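GGDEF family protein (Vibrio cholerae, PDB 5GZS) probably makes the second messenger cyclic di-GMP as a diguanylate cyclase, and binds arginine in its periplasmic portion. Local coordinates at residues Glu77-Ser83 with Asp135-Ile141; Gly86-Pro90 with Val154-Asn158; Leu106-His110 with Gln160-Gln164; Ala210-Ser214 with Leu429-Ala433. All coordinates share one frame; numbering follows the deposited sequence.

Contact 1 of 4, residues Glu77-Ser83 with Asp135-Ile141; sequences EYTYLYS and DGVVDAI. With ARG (arginine), chain B.
One wall of the arginine pocket is built here, with Glu77 and Ala140 meeting both the ligand and each other. CG of Glu77 stands anti to the backbone N (chi1 -180°) and the chain runs on extended, carrying the carboxylate to the ligand. Glu77 OE1 accepts the ligand's N at 2.7 Å and Glu77 OE2 its NH1 at 2.8 Å, so one carboxylate grips both the alpha-amino and the guanidinium end. Ala140 CB packs against Glu77 OE2 and the ligand CD. Thr59, Thr102, Asn57, Arg64 and Glu11 supply further hydrogen bonds to the arginine. Beyond Glu77 the segments pair as antiparallel strands 79-83 and 137-140 of a solute-binding-protein module of family 3. Tyr80 with Asp139 and Tyr82 with Val137 are hydrogen-bonded pairs; Tyr82 N to Val137 O measures 2.7 Å, whereas Ile141 N to Tyr78 O is weak. The Tyr82 ring lies across Asp139, ring and carboxylate planes 87° apart, and Tyr82 OH donates to Ala140 O at 2.7 Å from well above the carbonyl plane. On the face of Leu81 and Val138, Leu81 CD1 meets Val138 CG2 at 4.1 Å. Asp139 OD1 accepts Ala140 N, and OD2 is bonded to Tyr119 OH.

Contact 2 of 4, residues Gly86-Pro90 with Val154-Asn158; sequences GLRLP and VQLLN
Leu89 and Leu157 both place CG anti to the carbonyl carbon (chi1 -64° in each), which sends the two side chains toward each other tip to tip; Leu89 CD1 touches Leu157 CD2 at 4.0 Å and lies 4.1 Å from Leu157 CD1. Gln155 has its CG anti to the backbone N instead, and its chain stays extended, which carries the amide to the loop at Leu87 and Arg88. There the Gln155 CD atom rests 3.6 Å from Arg88 CG, while further back Gln155 CB is 3.9 Å from Leu87 O. The Arg88 chain crosses the glutamine at a slant, the guanidinium and amide planes 33° apart. In the fold, strand 153-156 is an outer strand of the three-stranded antiparallel sheet, and 86-90 belongs to the loop that leaves its central strand, 79-83, on the way to strand 94-98. Ser83 OG, at the end of the strand, is hydrogen-bonded to Leu87 N, and within the loop Arg88 N is bonded to Glu91 OE1. Arg88 is exposed to solvent, whereas Leu89 and Leu157 are buried. Tyr111 and Leu161 also pack on Leu89.

Contact 3 of 4, residues Leu106-His110 with Gln160-Gln164; sequences LLKEH and QLPIQ
Leu106 O is gripped twice by His110: the backbone N comes to 3.1 Å in the ordinary helical bond, and ND1 of the side chain comes to 2.9 Å. The ND1 bond lies in the carbonyl plane on a lone pair, is fairly straight (156° at the hydrogen), and keeps the acceptor close to the plane of the imidazole. It thereby fixes the rotation of the ring, whose face is then presented to the loop 160-164. Leu161 CD2 sits over that face, 3.7 Å from the centroid of the His110 ring and 22° off its normal, a CH-pi contact, while Glu109 CG lies over the rim of the opposite face. Pro162 meets the far end of the ring obliquely, its CD 3.5 Å from His110 NE2. One turn earlier, Leu106 has CG anti to the backbone N (chi1 -178°), which aims both methyls at the loop: CD2 touches Leu161 CD1 at 3.8 Å and also meets Ile163 CD1, and CD1 lies 3.6 Å from Pro162 O. The loop has a second partner in the other subunit, where Ser330 OG is hydrogen-bonded to Ile163 O and Met352 packs on Pro162. Helix 103-110 is thus packed by this loop through Leu106 and His110, while Leu107 turns its side chain to strand 94-98 at Val95 and Ile97 and to Gln116 of strand 115-119.

Contact 4 of 4, residues Ala210-Ser214 with Leu429-Ala433; sequences ALRQS and LFSRA
Helix segments 210-214 and 429-433 run nearly antiparallel, their axes 167° apart in direction and 10.9 Å apart at closest approach, with Leu211 facing Arg432 and Ser214 facing Leu429. That spacing is spanned by long side chains. Arg432 starts with CG anti to the carbonyl carbon and bends at chi3 (60°), which lays its guanidinium beside the opposing helix. Arg432 NH1 donates to Ser214 OG at 3.0 Å, a bent bond with the hydroxyl oxygen tilted out of the guanidinium plane. Leu211 slides past the arginine in the opposite direction: its CD1 lies over one guanidinium face near the rim, 3.7 Å from Arg432 NE. The other branch, Leu211 CD2, reaches Ala433 CA at 4.0 Å. Leu429 CD2 lies 4.2 Å from Ser214 CB and also packs near Leu211 CD1. A long, weak ion pair also links Arg432 NE to Asp153 of the arginine-binding module. The two helices differ in their surroundings: helix 189-218 is the long one that runs from the arginine-binding module to the second solute-binding-like module, and helix 421-435 belongs to the latter. Helix 248-259 packs against both, Met259 touching Leu211 and Ala433.

How the contacts relate
Contacts 1, 2 and 3 interlock in the arginine-binding module, their segments alternating along the chain, whereas contact 4 comes after all three. Contacts 1 and 2, with centres 7 Å apart, share the antiparallel sheet ordered 137-140, 79-83, 153-156; Thr79 and Leu157 bridge them through the backbone. The centre of contact 3 is about 12 Å from each of theirs, and it touches both, Ile163 meeting Asn158 and Leu107 meeting Val138. Pocket wall, edge loop and helix 103-110 therefore form one continuous packed body. Contact 4, where the long helix 189-218 meets the second module, is about 18 Å from contact 1 and 26 Å from contact 3 between centres.

Contact 1 of 4, residues Glu77-Ser83 with Asp135-Ile141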
loop_
_atom_site.group_PDB
_atom_site.type_symbol
_atom_site.label_atom_id
_atom_site.label_comp_id
_atom_site.label_asym_id
_atom_site.label_seq_id
_atom_site.Cartn_x
_atom_site.Cartn_y
_atom_site.Cartn_z
ATOM N N GLU A 77 -0.054 5.011 24.644
ATOM C CA GLU A 77 0.859 6.116 24.842
ATOM C C GLU A 77 0.884 6.958 23.563
ATOM O O GLU A 77 1.290 6.483 22.501
ATOM C CB GLU A 77 2.244 5.582 25.198
ATOM C CG GLU A 77 3.318 6.609 25.447
ATOM C CD GLU A 77 4.683 5.939 25.579
ATOM O OE1 GLU A 77 4.976 5.059 24.726
ATOM O OE2 GLU A 77 5.454 6.282 26.516
ATOM N N TYR A 78 0.426 8.200 23.653
ATOM C CA TYR A 78 0.442 9.073 22.480
ATOM C C TYR A 78 1.899 9.332 22.067
ATOM O O TYR A 78 2.745 9.688 22.901
ATOM C CB TYR A 78 -0.295 10.378 22.761
ATOM C CG TYR A 78 -1.803 10.275 22.690
ATOM C CD1 TYR A 78 -2.541 9.784 23.758
ATOM C CD2 TYR A 78 -2.495 10.695 21.558
ATOM C CE1 TYR A 78 -3.915 9.704 23.687
ATOM C CE2 TYR A 78 -3.853 10.618 21.482
ATOM C CZ TYR A 78 -4.565 10.121 22.534
ATOM O OH TYR A 78 -5.945 10.055 22.450
ATOM N N THR A 79 2.178 9.129 20.782
ATOM C CA THR A 79 3.536 9.147 20.277
ATOM C C THR A 79 3.630 10.007 19.026
ATOM O O THR A 79 2.841 9.850 18.090
ATOM C CB THR A 79 4.039 7.720 19.975
ATOM O OG1 THR A 79 4.125 6.980 21.205
ATOM C CG2 THR A 79 5.430 7.751 19.306
ATOM N N TYR A 80 4.592 10.930 19.021
ATOM C CA TYR A 80 4.623 11.976 18.000
ATOM C C TYR A 80 5.972 12.074 17.295
ATOM O O TYR A 80 7.044 11.811 17.891
ATOM C CB TYR A 80 4.266 13.358 18.608
ATOM C CG TYR A 80 2.946 13.416 19.373
ATOM C CD1 TYR A 80 2.892 13.068 20.729
ATOM C CD2 TYR A 80 1.779 13.849 18.757
ATOM C CE1 TYR A 80 1.722 13.119 21.436
ATOM C CE2 TYR A 80 0.583 13.916 19.458
ATOM C CZ TYR A 80 0.566 13.536 20.805
ATOM O OH TYR A 80 -0.595 13.572 21.525
ATOM N N LEU A 81 5.898 12.442 16.013
ATOM C CA LEU A 81 7.048 12.987 15.298
ATOM C C LEU A 81 7.061 14.492 15.542
ATOM O O LEU A 81 6.142 15.203 15.110
ATOM C CB LEU A 81 6.977 12.694 13.790
ATOM C CG LEU A 81 8.066 13.373 12.938
ATOM C CD1 LEU A 81 9.489 12.894 13.308
ATOM C CD2 LEU A 81 7.777 13.149 11.482
ATOM N N TYR A 82 8.073 14.978 16.252
ATOM C CA TYR A 82 8.230 16.420 16.402
ATOM C C TYR A 82 9.132 16.985 15.296
ATOM O O TYR A 82 10.224 16.474 15.029
ATOM C CB TYR A 82 8.808 16.766 17.773
ATOM C CG TYR A 82 7.971 16.295 18.923
ATOM C CD1 TYR A 82 6.963 17.100 19.450
ATOM C CD2 TYR A 82 8.185 15.046 19.482
ATOM C CE1 TYR A 82 6.193 16.670 20.505
ATOM C CE2 TYR A 82 7.430 14.603 20.531
ATOM C CZ TYR A 82 6.426 15.409 21.038
ATOM O OH TYR A 82 5.689 14.952 22.097
ATOM N N SER A 83 8.691 18.054 14.661
ATOM C CA SER A 83 9.464 18.571 13.545
ATOM C C SER A 83 9.063 19.989 13.204
ATOM O O SER A 83 7.906 20.394 13.339
ATOM C CB SER A 83 9.317 17.669 12.304
ATOM O OG SER A 83 7.984 17.647 11.790
ATOM N N ASP A 135 16.444 15.958 11.773
ATOM C CA ASP A 135 15.329 16.412 10.989
ATOM C C ASP A 135 14.065 16.395 11.780
ATOM O O ASP A 135 13.152 17.153 11.535
ATOM C CB ASP A 135 15.157 15.501 9.802
ATOM C CG ASP A 135 16.158 15.742 8.752
ATOM O OD1 ASP A 135 16.358 16.892 8.405
ATOM O OD2 ASP A 135 16.740 14.777 8.276
ATOM N N GLY A 136 14.034 15.489 12.734
ATOM C CA GLY A 136 12.858 15.258 13.549
ATOM C C GLY A 136 13.073 14.272 14.682
ATOM O O GLY A 136 13.882 13.349 14.599
ATOM N N VAL A 137 12.317 14.463 15.750
ATOM C CA VAL A 137 12.440 13.619 16.919
ATOM C C VAL A 137 11.161 12.811 17.134
ATOM O O VAL A 137 10.046 13.336 17.001
ATOM C CB VAL A 137 12.744 14.469 18.166
ATOM C CG1 VAL A 137 12.054 13.908 19.421
ATOM C CG2 VAL A 137 14.255 14.643 18.336
ATOM N N VAL A 138 11.322 11.529 17.440
ATOM C CA VAL A 138 10.179 10.713 17.792
ATOM C C VAL A 138 10.123 10.544 19.309
ATOM O O VAL A 138 11.032 9.971 19.902
ATOM C CB VAL A 138 10.222 9.334 17.088
ATOM C CG1 VAL A 138 9.238 8.373 17.723
ATOM C CG2 VAL A 138 9.915 9.497 15.602
ATOM N N ASP A 139 9.068 11.053 19.941
ATOM C CA ASP A 139 8.943 10.917 21.390
ATOM C C ASP A 139 7.497 10.984 21.888
ATOM O O ASP A 139 6.564 11.309 21.136
ATOM C CB ASP A 139 9.777 11.987 22.086
ATOM C CG ASP A 139 10.290 11.541 23.456
ATOM O OD1 ASP A 139 9.909 10.443 23.935
ATOM O OD2 ASP A 139 11.074 12.306 24.058
ATOM N N ALA A 140 7.318 10.678 23.169
ATOM C CA ALA A 140 5.984 10.541 23.764
ATOM C C ALA A 140 5.321 11.872 24.089
ATOM O O ALA A 140 5.908 12.935 23.918
ATOM C CB ALA A 140 6.065 9.709 25.007
ATOM N N ILE A 141 4.090 11.779 24.589
ATOM C CA ILE A 141 3.276 12.932 24.977
ATOM C C ILE A 141 3.982 13.816 26.004
ATOM O O ILE A 141 3.730 15.015 26.061
ATOM C CB ILE A 141 1.884 12.469 25.529
ATOM C CG1 ILE A 141 0.933 13.653 25.732
ATOM C CG2 ILE A 141 2.037 11.680 26.808
ATOM C CD1 ILE A 141 -0.477 13.238 26.071
HETATM N N ARG B . 6.739 3.402 26.033
HETATM C CA ARG B . 8.017 3.463 25.341
HETATM C C ARG B . 9.083 2.683 26.102
HETATM O O ARG B . 10.075 2.230 25.534
HETATM C CB ARG B . 8.451 4.906 25.157
HETATM C CG ARG B . 8.718 5.645 26.454
HETATM C CD ARG B . 8.803 7.124 26.150
HETATM N NE ARG B . 9.155 7.905 27.316
HETATM C CZ ARG B . 8.319 8.173 28.309
HETATM N NH1 ARG B . 7.073 7.709 28.284
HETATM N NH2 ARG B . 8.740 8.895 29.334
HETATM O OXT ARG B . 8.975 2.488 27.307
#

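Contact 2 of 4, residues Gly86-Pro90 with Val154-Asn158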
loop_
_atom_site.group_PDB
_atom_site.type_symbol
_atom_site.label_atom_id
_atom_site.label_comp_id
_atom_site.label_asym_id
_atom_site.label_seq_id
_atom_site.Cartn_x
_atom_site.Cartn_y
_atom_site.Cartn_z
ATOM N N GLY A 86 6.293 20.113 10.438
ATOM C CA GLY A 86 5.352 19.008 10.495
ATOM C C GLY A 86 5.575 17.982 9.399
ATOM O O GLY A 86 4.699 17.728 8.570
ATOM N N LEU A 87 6.753 17.373 9.399
ATOM C CA LEU A 87 7.093 16.421 8.360
ATOM C C LEU A 87 6.449 15.066 8.620
ATOM O O LEU A 87 5.749 14.879 9.613
ATOM C CB LEU A 87 8.605 16.291 8.268
ATOM C CG LEU A 87 9.262 17.640 7.973
ATOM C CD1 LEU A 87 10.751 17.613 8.283
ATOM C CD2 LEU A 87 9.024 17.978 6.518
ATOM N N ARG A 88 6.671 14.120 7.719
ATOM C CA ARG A 88 6.295 12.751 8.010
ATOM C C ARG A 88 7.560 11.900 8.123
ATOM O O ARG A 88 8.627 12.299 7.650
ATOM C CB ARG A 88 5.354 12.211 6.941
ATOM C CG ARG A 88 3.917 12.675 7.095
ATOM C CD ARG A 88 2.987 11.829 6.238
ATOM N NE ARG A 88 3.685 11.299 5.068
ATOM C CZ ARG A 88 3.089 10.698 4.044
ATOM N NH1 ARG A 88 1.767 10.559 4.025
ATOM N NH2 ARG A 88 3.819 10.246 3.031
ATOM N N LEU A 89 7.443 10.754 8.785
ATOM C CA LEU A 89 8.522 9.769 8.818
ATOM C C LEU A 89 9.161 9.546 7.445
ATOM O O LEU A 89 10.363 9.725 7.289
ATOM C CB LEU A 89 8.007 8.443 9.361
ATOM C CG LEU A 89 7.543 8.510 10.803
ATOM C CD1 LEU A 89 6.736 7.289 11.138
ATOM C CD2 LEU A 89 8.764 8.586 11.683
ATOM N N PRO A 90 8.366 9.191 6.425
ATOM C CA PRO A 90 9.090 8.907 5.181
ATOM C C PRO A 90 9.695 10.145 4.516
ATOM O O PRO A 90 9.954 10.108 3.322
ATOM C CB PRO A 90 8.007 8.295 4.289
ATOM C CG PRO A 90 6.741 8.947 4.753
ATOM C CD PRO A 90 6.901 9.112 6.241
ATOM N N VAL A 154 3.697 18.616 15.355
ATOM C CA VAL A 154 3.678 17.179 15.556
ATOM C C VAL A 154 2.884 16.484 14.475
ATOM O O VAL A 154 2.024 17.088 13.826
ATOM C CB VAL A 154 3.095 16.792 16.940
ATOM C CG1 VAL A 154 4.004 17.223 17.975
ATOM C CG2 VAL A 154 1.781 17.428 17.167
ATOM N N GLN A 155 3.229 15.220 14.267
ATOM C CA GLN A 155 2.378 14.264 13.581
ATOM C C GLN A 155 2.174 13.082 14.567
ATOM O O GLN A 155 3.150 12.441 14.995
ATOM C CB GLN A 155 3.011 13.832 12.259
ATOM C CG GLN A 155 2.367 12.628 11.567
ATOM C CD GLN A 155 3.346 11.906 10.611
ATOM O OE1 GLN A 155 4.471 12.366 10.383
ATOM N NE2 GLN A 155 2.926 10.763 10.078
ATOM N N LEU A 156 0.924 12.839 14.970
ATOM C CA LEU A 156 0.594 11.696 15.824
ATOM C C LEU A 156 0.932 10.422 15.094
ATOM O O LEU A 156 0.421 10.180 14.005
ATOM C CB LEU A 156 -0.879 11.688 16.214
ATOM C CG LEU A 156 -1.246 10.621 17.257
ATOM C CD1 LEU A 156 -0.358 10.802 18.474
ATOM C CD2 LEU A 156 -2.732 10.664 17.664
ATOM N N LEU A 157 1.805 9.616 15.680
ATOM C CA LEU A 157 2.258 8.421 15.003
ATOM C C LEU A 157 1.410 7.202 15.322
ATOM O O LEU A 157 1.620 6.170 14.722
ATOM C CB LEU A 157 3.729 8.130 15.349
ATOM C CG LEU A 157 4.757 9.187 14.893
ATOM C CD1 LEU A 157 6.146 8.635 14.979
ATOM C CD2 LEU A 157 4.482 9.713 13.469
ATOM N N ASN A 158 0.453 7.300 16.250
ATOM C CA ASN A 158 -0.221 6.090 16.774
ATOM C C ASN A 158 -1.129 5.423 15.759
ATOM O O ASN A 158 -1.364 4.226 15.814
ATOM C CB ASN A 158 -1.033 6.405 18.037
ATOM C CG ASN A 158 -0.149 6.697 19.234
ATOM O OD1 ASN A 158 0.262 7.845 19.448
ATOM N ND2 ASN A 158 0.148 5.671 20.021
#

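Contact 3 of 4, residues Leu106-His110 with Gln160-Gln164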
loop_
_atom_site.group_PDB
_atom_site.type_symbol
_atom_site.label_atom_id
_atom_site.label_comp_id
_atom_site.label_asym_id
_atom_site.label_seq_id
_atom_site.Cartn_x
_atom_site.Cartn_y
_atom_site.Cartn_z
ATOM N N LEU A 106 11.453 0.327 16.679
ATOM C CA LEU A 106 10.264 0.582 15.884
ATOM C C LEU A 106 10.611 1.276 14.575
ATOM O O LEU A 106 10.021 0.978 13.529
ATOM C CB LEU A 106 9.260 1.427 16.661
ATOM C CG LEU A 106 7.953 1.697 15.912
ATOM C CD1 LEU A 106 7.057 0.478 15.965
ATOM C CD2 LEU A 106 7.245 2.908 16.471
ATOM N N LEU A 107 11.557 2.208 14.622
ATOM C CA LEU A 107 11.806 3.018 13.435
ATOM C C LEU A 107 12.696 2.309 12.427
ATOM O O LEU A 107 12.529 2.512 11.220
ATOM C CB LEU A 107 12.407 4.380 13.803
ATOM C CG LEU A 107 11.415 5.532 13.567
ATOM C CD1 LEU A 107 10.227 5.531 14.563
ATOM C CD2 LEU A 107 12.123 6.886 13.557
ATOM N N LYS A 108 13.611 1.480 12.920
ATOM C CA LYS A 108 14.477 0.690 12.058
ATOM C C LYS A 108 13.687 -0.445 11.419
ATOM O O LYS A 108 13.996 -0.879 10.308
ATOM C CB LYS A 108 15.658 0.130 12.852
ATOM C CG LYS A 108 16.945 0.921 12.692
ATOM C CD LYS A 108 17.888 0.249 11.707
ATOM C CE LYS A 108 18.665 1.274 10.898
ATOM N NZ LYS A 108 19.624 0.630 9.959
ATOM N N GLU A 109 12.664 -0.924 12.122
ATOM C CA GLU A 109 11.819 -1.991 11.594
ATOM C C GLU A 109 10.884 -1.440 10.503
ATOM O O GLU A 109 10.597 -2.126 9.514
ATOM C CB GLU A 109 11.019 -2.686 12.713
ATOM C CG GLU A 109 9.986 -3.691 12.184
ATOM C CD GLU A 109 9.163 -4.356 13.279
ATOM O OE1 GLU A 109 9.695 -4.566 14.393
ATOM O OE2 GLU A 109 7.977 -4.665 13.015
ATOM N N HIS A 110 10.445 -0.195 10.654
ATOM C CA HIS A 110 9.550 0.402 9.660
ATOM C C HIS A 110 10.237 1.388 8.696
ATOM O O HIS A 110 9.718 1.648 7.605
ATOM C CB HIS A 110 8.373 1.099 10.358
ATOM C CG HIS A 110 7.457 0.155 11.073
ATOM N ND1 HIS A 110 7.589 -0.138 12.416
ATOM C CD2 HIS A 110 6.420 -0.587 10.624
ATOM C CE1 HIS A 110 6.668 -1.018 12.761
ATOM N NE2 HIS A 110 5.943 -1.306 11.695
ATOM N N GLN A 160 -0.351 5.546 12.606
ATOM C CA GLN A 160 0.579 5.491 11.482
ATOM C C GLN A 160 1.447 4.246 11.587
ATOM O O GLN A 160 1.934 3.705 10.599
ATOM C CB GLN A 160 1.493 6.727 11.469
ATOM C CG GLN A 160 0.792 8.027 11.245
ATOM C CD GLN A 160 0.544 8.291 9.786
ATOM O OE1 GLN A 160 0.470 7.364 8.981
ATOM N NE2 GLN A 160 0.405 9.564 9.431
ATOM N N LEU A 161 1.673 3.831 12.820
ATOM C CA LEU A 161 2.581 2.746 13.113
ATOM C C LEU A 161 1.980 1.929 14.223
ATOM O O LEU A 161 1.231 2.451 15.033
ATOM C CB LEU A 161 3.951 3.261 13.533
ATOM C CG LEU A 161 4.890 3.845 12.489
ATOM C CD1 LEU A 161 6.164 4.337 13.173
ATOM C CD2 LEU A 161 5.230 2.793 11.458
ATOM N N PRO A 162 2.301 0.641 14.270
ATOM C CA PRO A 162 1.822 -0.140 15.403
ATOM C C PRO A 162 2.554 0.261 16.677
ATOM O O PRO A 162 3.637 -0.290 16.935
ATOM C CB PRO A 162 2.163 -1.584 15.010
ATOM C CG PRO A 162 2.599 -1.526 13.585
ATOM C CD PRO A 162 3.129 -0.161 13.363
ATOM N N ILE A 163 1.990 1.201 17.442
ATOM C CA ILE A 163 2.575 1.602 18.723
ATOM C C ILE A 163 2.075 0.717 19.834
ATOM O O ILE A 163 0.911 0.753 20.180
ATOM C CB ILE A 163 2.260 3.056 19.088
ATOM C CG1 ILE A 163 2.773 3.997 17.992
ATOM C CG2 ILE A 163 2.888 3.398 20.446
ATOM C CD1 ILE A 163 4.306 3.989 17.852
ATOM N N GLN A 164 2.966 -0.080 20.391
ATOM C CA GLN A 164 2.594 -1.063 21.404
ATOM C C GLN A 164 1.956 -0.404 22.606
ATOM O O GLN A 164 2.363 0.671 23.001
ATOM C CB GLN A 164 3.825 -1.850 21.835
ATOM C CG GLN A 164 4.622 -2.386 20.664
ATOM C CD GLN A 164 5.772 -3.265 21.099
ATOM O OE1 GLN A 164 6.348 -3.074 22.174
ATOM N NE2 GLN A 164 6.117 -4.238 20.268
#

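Contact 4 of 4, residues Ala210-Ser214 with Leu429-Ala433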
loop_
_atom_site.group_PDB
_atom_site.type_symbol
_atom_site.label_atom_id
_atom_site.label_comp_id
_atom_site.label_asym_id
_atom_site.label_seq_id
_atom_site.Cartn_x
_atom_site.Cartn_y
_atom_site.Cartn_z
ATOM N N ALA A 210 -1.644 25.569 19.561
ATOM C CA ALA A 210 -0.478 25.864 18.714
ATOM C C ALA A 210 -0.994 26.288 17.341
ATOM O O ALA A 210 -0.601 27.326 16.825
ATOM C CB ALA A 210 0.443 24.678 18.603
ATOM N N LEU A 211 -1.930 25.501 16.805
ATOM C CA LEU A 211 -2.519 25.767 15.517
ATOM C C LEU A 211 -3.226 27.123 15.521
ATOM O O LEU A 211 -3.039 27.941 14.616
ATOM C CB LEU A 211 -3.510 24.654 15.120
ATOM C CG LEU A 211 -4.219 24.930 13.783
ATOM C CD1 LEU A 211 -3.211 25.278 12.700
ATOM C CD2 LEU A 211 -5.067 23.765 13.320
ATOM N N ARG A 212 -4.038 27.378 16.535
ATOM C CA ARG A 212 -4.759 28.637 16.554
ATOM C C ARG A 212 -3.820 29.832 16.702
ATOM O O ARG A 212 -4.070 30.914 16.150
ATOM C CB ARG A 212 -5.814 28.592 17.635
ATOM C CG ARG A 212 -6.905 27.627 17.192
ATOM C CD ARG A 212 -7.912 27.287 18.272
ATOM N NE ARG A 212 -8.674 26.130 17.819
ATOM C CZ ARG A 212 -9.576 25.486 18.547
ATOM N NH1 ARG A 212 -9.845 25.898 19.777
ATOM N NH2 ARG A 212 -10.215 24.432 18.039
ATOM N N GLN A 213 -2.699 29.631 17.373
ATOM C CA GLN A 213 -1.745 30.712 17.494
ATOM C C GLN A 213 -1.165 31.021 16.126
ATOM O O GLN A 213 -0.750 32.151 15.852
ATOM C CB GLN A 213 -0.638 30.376 18.498
ATOM C CG GLN A 213 -0.028 31.617 19.125
ATOM C CD GLN A 213 -1.071 32.696 19.485
ATOM O OE1 GLN A 213 -2.161 32.406 19.998
ATOM N NE2 GLN A 213 -0.722 33.949 19.227
ATOM N N SER A 214 -1.152 30.019 15.261
ATOM C CA SER A 214 -0.618 30.215 13.928
ATOM C C SER A 214 -1.562 31.060 13.096
ATOM O O SER A 214 -1.113 31.869 12.257
ATOM C CB SER A 214 -0.372 28.877 13.238
ATOM O OG SER A 214 0.819 28.296 13.706
ATOM N N LEU A 429 -2.545 26.326 6.297
ATOM C CA LEU A 429 -3.262 26.196 7.557
ATOM C C LEU A 429 -4.266 25.058 7.477
ATOM O O LEU A 429 -4.360 24.239 8.401
ATOM C CB LEU A 429 -3.960 27.506 7.919
ATOM C CG LEU A 429 -2.955 28.606 8.244
ATOM C CD1 LEU A 429 -3.605 29.985 8.269
ATOM C CD2 LEU A 429 -2.263 28.264 9.580
ATOM N N PHE A 430 -5.007 24.985 6.374
ATOM C CA PHE A 430 -5.997 23.920 6.240
ATOM C C PHE A 430 -5.295 22.553 6.187
ATOM O O PHE A 430 -5.820 21.572 6.699
ATOM C CB PHE A 430 -6.902 24.148 5.014
ATOM C CG PHE A 430 -8.174 24.933 5.330
ATOM C CD1 PHE A 430 -8.170 26.321 5.370
ATOM C CD2 PHE A 430 -9.351 24.281 5.615
ATOM C CE1 PHE A 430 -9.328 27.037 5.674
ATOM C CE2 PHE A 430 -10.516 24.985 5.926
ATOM C CZ PHE A 430 -10.507 26.368 5.951
ATOM N N SER A 431 -4.095 22.484 5.616
ATOM C CA SER A 431 -3.358 21.219 5.656
ATOM C C SER A 431 -3.170 20.704 7.101
ATOM O O SER A 431 -3.466 19.535 7.402
ATOM C CB SER A 431 -2.018 21.374 4.968
ATOM O OG SER A 431 -2.198 21.608 3.585
ATOM N N ARG A 432 -2.717 21.575 8.000
ATOM C CA ARG A 432 -2.579 21.187 9.403
ATOM C C ARG A 432 -3.904 20.789 10.015
ATOM O O ARG A 432 -3.982 19.767 10.684
ATOM C CB ARG A 432 -1.955 22.312 10.213
ATOM C CG ARG A 432 -0.547 22.651 9.769
ATOM C CD ARG A 432 -0.015 23.851 10.535
ATOM N NE ARG A 432 0.035 23.621 11.979
ATOM C CZ ARG A 432 0.527 24.507 12.834
ATOM N NH1 ARG A 432 1.004 25.661 12.375
ATOM N NH2 ARG A 432 0.545 24.251 14.134
ATOM N N ALA A 433 -4.954 21.575 9.796
ATOM C CA ALA A 433 -6.234 21.235 10.419
ATOM C C ALA A 433 -6.688 19.837 9.993
ATOM O O ALA A 433 -7.190 19.056 10.803
ATOM C CB ALA A 433 -7.303 22.266 10.074
#